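Local structure of titin,Decorin,Titin (Homo sapiens, 6SDB) at residues Ala167-Ser172 with Leu192-Glu197; Ser16-Glu21 with Leu97-Thr102. The protein serves as an engineered self-assembling scaffold protein, titin Z1Z2 carrying a decorin KLER peptide, natural Z1Z2 being joined by telethonin at the muscle Z-disc. One frame throughout, in Å; residues are numbered along the deposited sequence.

Contact 1: residues Ala167-Ser172 with Leu192-Glu197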
loop_
_atom_site.group_PDB
_atom_site.type_symbol
_atom_site.label_atom_id
_atom_site.label_comp_id
_atom_site.label_asym_id
_atom_site.label_seq_id
_atom_site.Cartn_x
_atom_site.Cartn_y
_atom_site.Cartn_z
ATOM N N ALA A 167 -13.585 -30.662 -0.939
ATOM C CA ALA A 167 -14.999 -30.362 -1.056
ATOM C C ALA A 167 -15.851 -31.618 -0.865
ATOM O O ALA A 167 -15.543 -32.690 -1.399
ATOM C CB ALA A 167 -15.280 -29.732 -2.420
ATOM N N TYR A 168 -16.911 -31.472 -0.078
ATOM C CA TYR A 168 -17.957 -32.450 0.164
ATOM C C TYR A 168 -19.287 -31.820 -0.209
ATOM O O TYR A 168 -19.392 -30.589 -0.276
ATOM C CB TYR A 168 -17.984 -32.892 1.630
ATOM C CG TYR A 168 -16.712 -33.565 2.035
ATOM C CD1 TYR A 168 -15.875 -32.987 2.980
ATOM C CD2 TYR A 168 -16.332 -34.768 1.456
ATOM C CE1 TYR A 168 -14.695 -33.596 3.352
ATOM C CE2 TYR A 168 -15.158 -35.386 1.814
ATOM C CZ TYR A 168 -14.339 -34.798 2.762
ATOM O OH TYR A 168 -13.166 -35.427 3.117
ATOM N N PRO A 169 -20.323 -32.630 -0.484
ATOM C CA PRO A 169 -21.628 -32.049 -0.871
ATOM C C PRO A 169 -22.159 -31.008 0.102
ATOM O O PRO A 169 -22.713 -29.994 -0.345
ATOM C CB PRO A 169 -22.533 -33.281 -0.966
ATOM C CG PRO A 169 -21.589 -34.393 -1.344
ATOM C CD PRO A 169 -20.295 -34.097 -0.654
ATOM N N GLU A 170 -21.937 -31.190 1.411
ATOM C CA GLU A 170 -22.392 -30.221 2.405
ATOM C C GLU A 170 -21.886 -28.814 2.118
ATOM O O GLU A 170 -22.410 -27.846 2.686
ATOM C CB GLU A 170 -21.954 -30.656 3.807
ATOM C CG GLU A 170 -20.613 -31.384 3.839
ATOM C CD GLU A 170 -19.982 -31.445 5.233
ATOM O OE1 GLU A 170 -19.870 -30.380 5.897
ATOM O OE2 GLU A 170 -19.576 -32.564 5.647
ATOM N N ASP A 171 -20.854 -28.680 1.291
ATOM C CA ASP A 171 -20.279 -27.385 0.966
ATOM C C ASP A 171 -20.989 -26.682 -0.178
ATOM O O ASP A 171 -20.675 -25.525 -0.463
ATOM C CB ASP A 171 -18.789 -27.548 0.662
ATOM C CG ASP A 171 -18.028 -28.053 1.862
ATOM O OD1 ASP A 171 -16.983 -28.730 1.706
ATOM O OD2 ASP A 171 -18.510 -27.778 2.979
ATOM N N SER A 172 -21.928 -27.343 -0.840
ATOM C CA SER A 172 -22.618 -26.714 -1.953
ATOM C C SER A 172 -23.422 -25.510 -1.477
ATOM O O SER A 172 -23.923 -25.468 -0.351
ATOM C CB SER A 172 -23.537 -27.728 -2.641
ATOM O OG SER A 172 -22.802 -28.866 -3.062
ATOM N N LEU A 192 -21.640 -23.014 -6.072
ATOM C CA LEU A 192 -20.714 -24.131 -6.020
ATOM C C LEU A 192 -21.510 -25.413 -5.822
ATOM O O LEU A 192 -22.247 -25.544 -4.840
ATOM C CB LEU A 192 -19.698 -23.957 -4.894
ATOM C CG LEU A 192 -18.800 -25.182 -4.677
ATOM C CD1 LEU A 192 -17.770 -25.273 -5.788
ATOM C CD2 LEU A 192 -18.123 -25.148 -3.316
ATOM N N LEU A 193 -21.350 -26.360 -6.742
ATOM C CA LEU A 193 -21.955 -27.681 -6.621
ATOM C C LEU A 193 -20.863 -28.730 -6.654
ATOM O O LEU A 193 -20.051 -28.747 -7.584
ATOM C CB LEU A 193 -22.930 -27.959 -7.756
ATOM C CG LEU A 193 -23.900 -26.827 -8.001
ATOM C CD1 LEU A 193 -24.253 -26.793 -9.474
ATOM C CD2 LEU A 193 -25.111 -27.053 -7.123
ATOM N N VAL A 194 -20.882 -29.633 -5.682
ATOM C CA VAL A 194 -19.889 -30.695 -5.581
ATOM C C VAL A 194 -20.643 -32.020 -5.608
ATOM O O VAL A 194 -21.541 -32.252 -4.789
ATOM C CB VAL A 194 -19.012 -30.518 -4.323
ATOM C CG1 VAL A 194 -18.396 -29.109 -4.298
ATOM C CG2 VAL A 194 -19.817 -30.596 -3.140
ATOM N N GLN A 195 -20.324 -32.862 -6.580
ATOM C CA GLN A 195 -21.086 -34.085 -6.770
ATOM C C GLN A 195 -20.624 -35.208 -5.834
ATOM O O GLN A 195 -19.441 -35.312 -5.508
ATOM C CB GLN A 195 -20.972 -34.507 -8.225
ATOM C CG GLN A 195 -21.952 -35.597 -8.592
ATOM C CD GLN A 195 -21.900 -35.931 -10.066
ATOM O OE1 GLN A 195 -21.242 -35.242 -10.866
ATOM N NE2 GLN A 195 -22.512 -37.053 -10.419
ATOM N N GLY A 196 -21.576 -36.067 -5.412
ATOM C CA GLY A 196 -21.328 -37.136 -4.442
ATOM C C GLY A 196 -20.555 -38.387 -4.848
ATOM O O GLY A 196 -19.394 -38.302 -5.255
ATOM N N GLU A 197 -21.178 -39.567 -4.677
ATOM C CA GLU A 197 -20.618 -40.899 -5.069
ATOM C C GLU A 197 -20.985 -41.267 -6.527
ATOM O O GLU A 197 -20.268 -42.032 -7.167
ATOM C CB GLU A 197 -21.134 -42.021 -4.131
ATOM C CG GLU A 197 -22.522 -42.493 -4.585
ATOM C CD GLU A 197 -23.605 -41.519 -4.170
ATOM O OE1 GLU A 197 -24.780 -41.701 -4.564
ATOM O OE2 GLU A 197 -23.269 -40.573 -3.426
#
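V194 turns its side chain onto the 167-172 turn, and on the buried side its CG1 packs 3.7 Å from CB of A167. The first torsion of V194 (-54°) sets CG1 opposite its own carbonyl carbon and so directs that branch at the alanine. L192, also directed at the turn, brings CD2 to 3.8 Å from the carbonyl oxygen of D171. Both leucine and alanine rest in addition on V122 of strand 122-131, which shows that this side belongs to the core between the two sheets. The polar join lies at S172. Its OG donates to P169 O at 2.9 Å, in the carbonyl plane and on a lone pair, while the weak bond from V194 N reaches the same OG at 3.3 Å. P169 O also accepts S172 N, so one carbonyl oxygen takes both the backbone N-H and the hydroxyl of the serine. In immunoglobulin terms this is the turn between the E and F strands laid against the G strand of the second titin domain. The hydrogen bond from Y175 OH to D171 O, four residues back, marks a tyrosine corner. Within the turn, Y168 N bonds to D171 OD1 at 3.3 Å, approaching from above the carboxylate plane (45° out of it), which fixes the aspartate across the 3-10 segment 169-171. Toward solvent the packing thins. There exposed P169 offers CG to the CA of G196 at 4.1 Å, where the strand has given way to the chain end.

Contact 2: residues Ser16-Glu21 with Leu97-Thr102; sequences SVVVLE and LVKAET. With ACT (acetate ion), chain F.
The parallel pairing of the A' and G strands at the edge of the first immunoglobulin domain of the titin part joins V17-L20 to L97-K99. Four backbone hydrogen bonds define the register. L97 N reaches V17 O at 3.2 Å, and L97 O accepts V19 N at 3.0 Å. The ladder continues from K99 N to V19 O (3.0 Å) and from E21 N to K99 O (2.8 Å), the last with its donor tilted 23° from the carbonyl plane. Bonding by alternate residues of each strand is the parallel pattern, and the axes of the two short segments make an angle of 34°. On one face V18 and L97 lie side by side, CG2 to CD2 at 4.0 Å. V18 CG1, placed opposite the backbone N (chi1 -179°), meets the aliphatic CD of K99 at 3.7 Å. L20 on the same face runs at about a right angle to E101, its CD2 lying 3.5 Å from the glutamate CB. On the reverse face V19 and V98 both rest on V71, and V98 CG1 reaches E21 CA at 3.8 Å. Beyond the strand end an acetate, probably from the crystallisation liquor, takes a weak bond from A100 N and a hydrogen bond from K73 NZ. An A' strand running parallel to G beside an otherwise antiparallel sheet is typical of the I-set immunoglobulin sandwich.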
loop_
_atom_site.group_PDB
_atom_site.type_symbol
_atom_site.label_atom_id
_atom_site.label_comp_id
_atom_site.label_asym_id
_atom_site.label_seq_id
_atom_site.Cartn_x
_atom_site.Cartn_y
_atom_site.Cartn_z
ATOM N N SER A 16 9.816 14.413 -6.936
ATOM C CA SER A 16 8.417 14.682 -6.635
ATOM C C SER A 16 7.591 13.404 -6.791
ATOM O O SER A 16 7.873 12.550 -7.636
ATOM C CB SER A 16 7.873 15.769 -7.567
ATOM O OG SER A 16 8.731 16.897 -7.597
ATOM N N VAL A 17 6.550 13.282 -5.965
ATOM C CA VAL A 17 5.732 12.076 -5.906
ATOM C C VAL A 17 4.304 12.462 -5.541
ATOM O O VAL A 17 4.075 13.420 -4.799
ATOM C CB VAL A 17 6.320 11.054 -4.897
ATOM C CG1 VAL A 17 6.326 11.641 -3.476
ATOM C CG2 VAL A 17 5.554 9.720 -4.938
ATOM N N VAL A 18 3.335 11.703 -6.058
ATOM C CA VAL A 18 1.945 11.788 -5.611
ATOM C C VAL A 18 1.667 10.585 -4.722
ATOM O O VAL A 18 2.092 9.465 -5.022
ATOM C CB VAL A 18 0.958 11.836 -6.786
ATOM C CG1 VAL A 18 -0.478 11.959 -6.266
ATOM C CG2 VAL A 18 1.273 12.979 -7.676
ATOM N N VAL A 19 1.062 10.830 -3.578
ATOM C CA VAL A 19 0.908 9.825 -2.539
ATOM C C VAL A 19 -0.557 9.769 -2.124
ATOM O O VAL A 19 -1.222 10.809 -2.034
ATOM C CB VAL A 19 1.848 10.155 -1.358
ATOM C CG1 VAL A 19 1.415 9.477 -0.091
ATOM C CG2 VAL A 19 3.280 9.773 -1.724
ATOM N N LEU A 20 -1.059 8.565 -1.853
ATOM C CA LEU A 20 -2.456 8.426 -1.460
ATOM C C LEU A 20 -2.672 8.852 -0.020
ATOM O O LEU A 20 -1.877 8.525 0.864
ATOM C CB LEU A 20 -2.909 6.976 -1.593
ATOM C CG LEU A 20 -3.359 6.506 -2.958
ATOM C CD1 LEU A 20 -4.062 5.165 -2.820
ATOM C CD2 LEU A 20 -4.260 7.550 -3.557
ATOM N N GLU A 21 -3.791 9.536 0.217
ATOM C CA GLU A 21 -4.161 9.939 1.570
ATOM C C GLU A 21 -4.114 8.746 2.523
ATOM O O GLU A 21 -4.529 7.636 2.180
ATOM C CB GLU A 21 -5.555 10.567 1.566
ATOM C CG GLU A 21 -5.841 11.399 2.775
ATOM C CD GLU A 21 -6.756 12.576 2.467
ATOM O OE1 GLU A 21 -7.463 12.519 1.431
ATOM O OE2 GLU A 21 -6.765 13.552 3.271
ATOM N N LEU A 97 2.589 15.719 -3.171
ATOM C CA LEU A 97 1.183 16.049 -3.335
ATOM C C LEU A 97 0.347 14.865 -2.859
ATOM O O LEU A 97 0.519 13.743 -3.353
ATOM C CB LEU A 97 0.920 16.386 -4.795
ATOM C CG LEU A 97 -0.473 16.830 -5.131
ATOM C CD1 LEU A 97 -0.357 18.204 -5.653
ATOM C CD2 LEU A 97 -0.942 15.934 -6.206
ATOM N N VAL A 98 -0.522 15.105 -1.877
ATOM C CA VAL A 98 -1.338 14.059 -1.266
ATOM C C VAL A 98 -2.719 14.141 -1.894
ATOM O O VAL A 98 -3.423 15.143 -1.730
ATOM C CB VAL A 98 -1.429 14.230 0.264
ATOM C CG1 VAL A 98 -2.343 13.181 0.887
ATOM C CG2 VAL A 98 -0.059 14.191 0.913
ATOM N N LYS A 99 -3.114 13.090 -2.601
ATOM C CA LYS A 99 -4.419 13.013 -3.232
ATOM C C LYS A 99 -5.300 11.962 -2.557
ATOM O O LYS A 99 -4.809 10.993 -1.963
ATOM C CB LYS A 99 -4.277 12.723 -4.729
ATOM C CG LYS A 99 -3.763 13.921 -5.516
ATOM C CD LYS A 99 -3.647 13.640 -7.008
ATOM C CE LYS A 99 -4.863 14.154 -7.768
ATOM N NZ LYS A 99 -5.061 13.481 -9.101
ATOM N N ALA A 100 -6.616 12.168 -2.659
ATOM C CA ALA A 100 -7.573 11.202 -2.133
ATOM C C ALA A 100 -7.779 10.051 -3.106
ATOM O O ALA A 100 -7.659 8.882 -2.724
ATOM C CB ALA A 100 -8.901 11.889 -1.829
ATOM N N GLU A 101 -8.114 10.374 -4.360
ATOM C CA GLU A 101 -8.096 9.418 -5.467
ATOM C C GLU A 101 -9.045 8.254 -5.226
ATOM O O GLU A 101 -8.759 7.118 -5.609
ATOM C CB GLU A 101 -6.685 8.886 -5.723
ATOM C CG GLU A 101 -5.759 9.837 -6.468
ATOM C CD GLU A 101 -4.399 9.214 -6.747
ATOM O OE1 GLU A 101 -3.482 9.365 -5.916
ATOM O OE2 GLU A 101 -4.248 8.558 -7.797
ATOM N N THR A 102 -10.188 8.524 -4.603
ATOM C CA THR A 102 -11.027 7.402 -4.218
ATOM C C THR A 102 -11.713 6.775 -5.427
ATOM O O THR A 102 -12.086 7.446 -6.392
ATOM C CB THR A 102 -12.087 7.820 -3.197
ATOM O OG1 THR A 102 -13.002 8.754 -3.786
ATOM C CG2 THR A 102 -11.436 8.413 -1.954
HETATM C C ACT F . -8.594 14.015 -5.196
HETATM O O ACT F . -8.484 14.687 -4.165
HETATM O OXT ACT F . -7.728 13.778 -6.072
HETATM C CH3 ACT F . -9.988 13.365 -5.424
#

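Contact 2 comes first along the chain and closes before contact 1 opens; their centres are 47 Å apart and their nearest atoms about 31 Å, without touch. They share no strand or sheet, yet both involve the last strand of an immunoglobulin domain: 88-99 in the first and 184-195 in the second. Strand 88-99 pairs in parallel with 17-20 in contact 2; 184-195 repeats the pairing with 114-117, and its L192 and V194 touch both 114-117 and the turn of contact 1. Contact 2 ends where the chain passes between domains, whereas contact 1 lies near the C-terminus. Neither includes the decorin peptide, so both lie within the titin-derived parts.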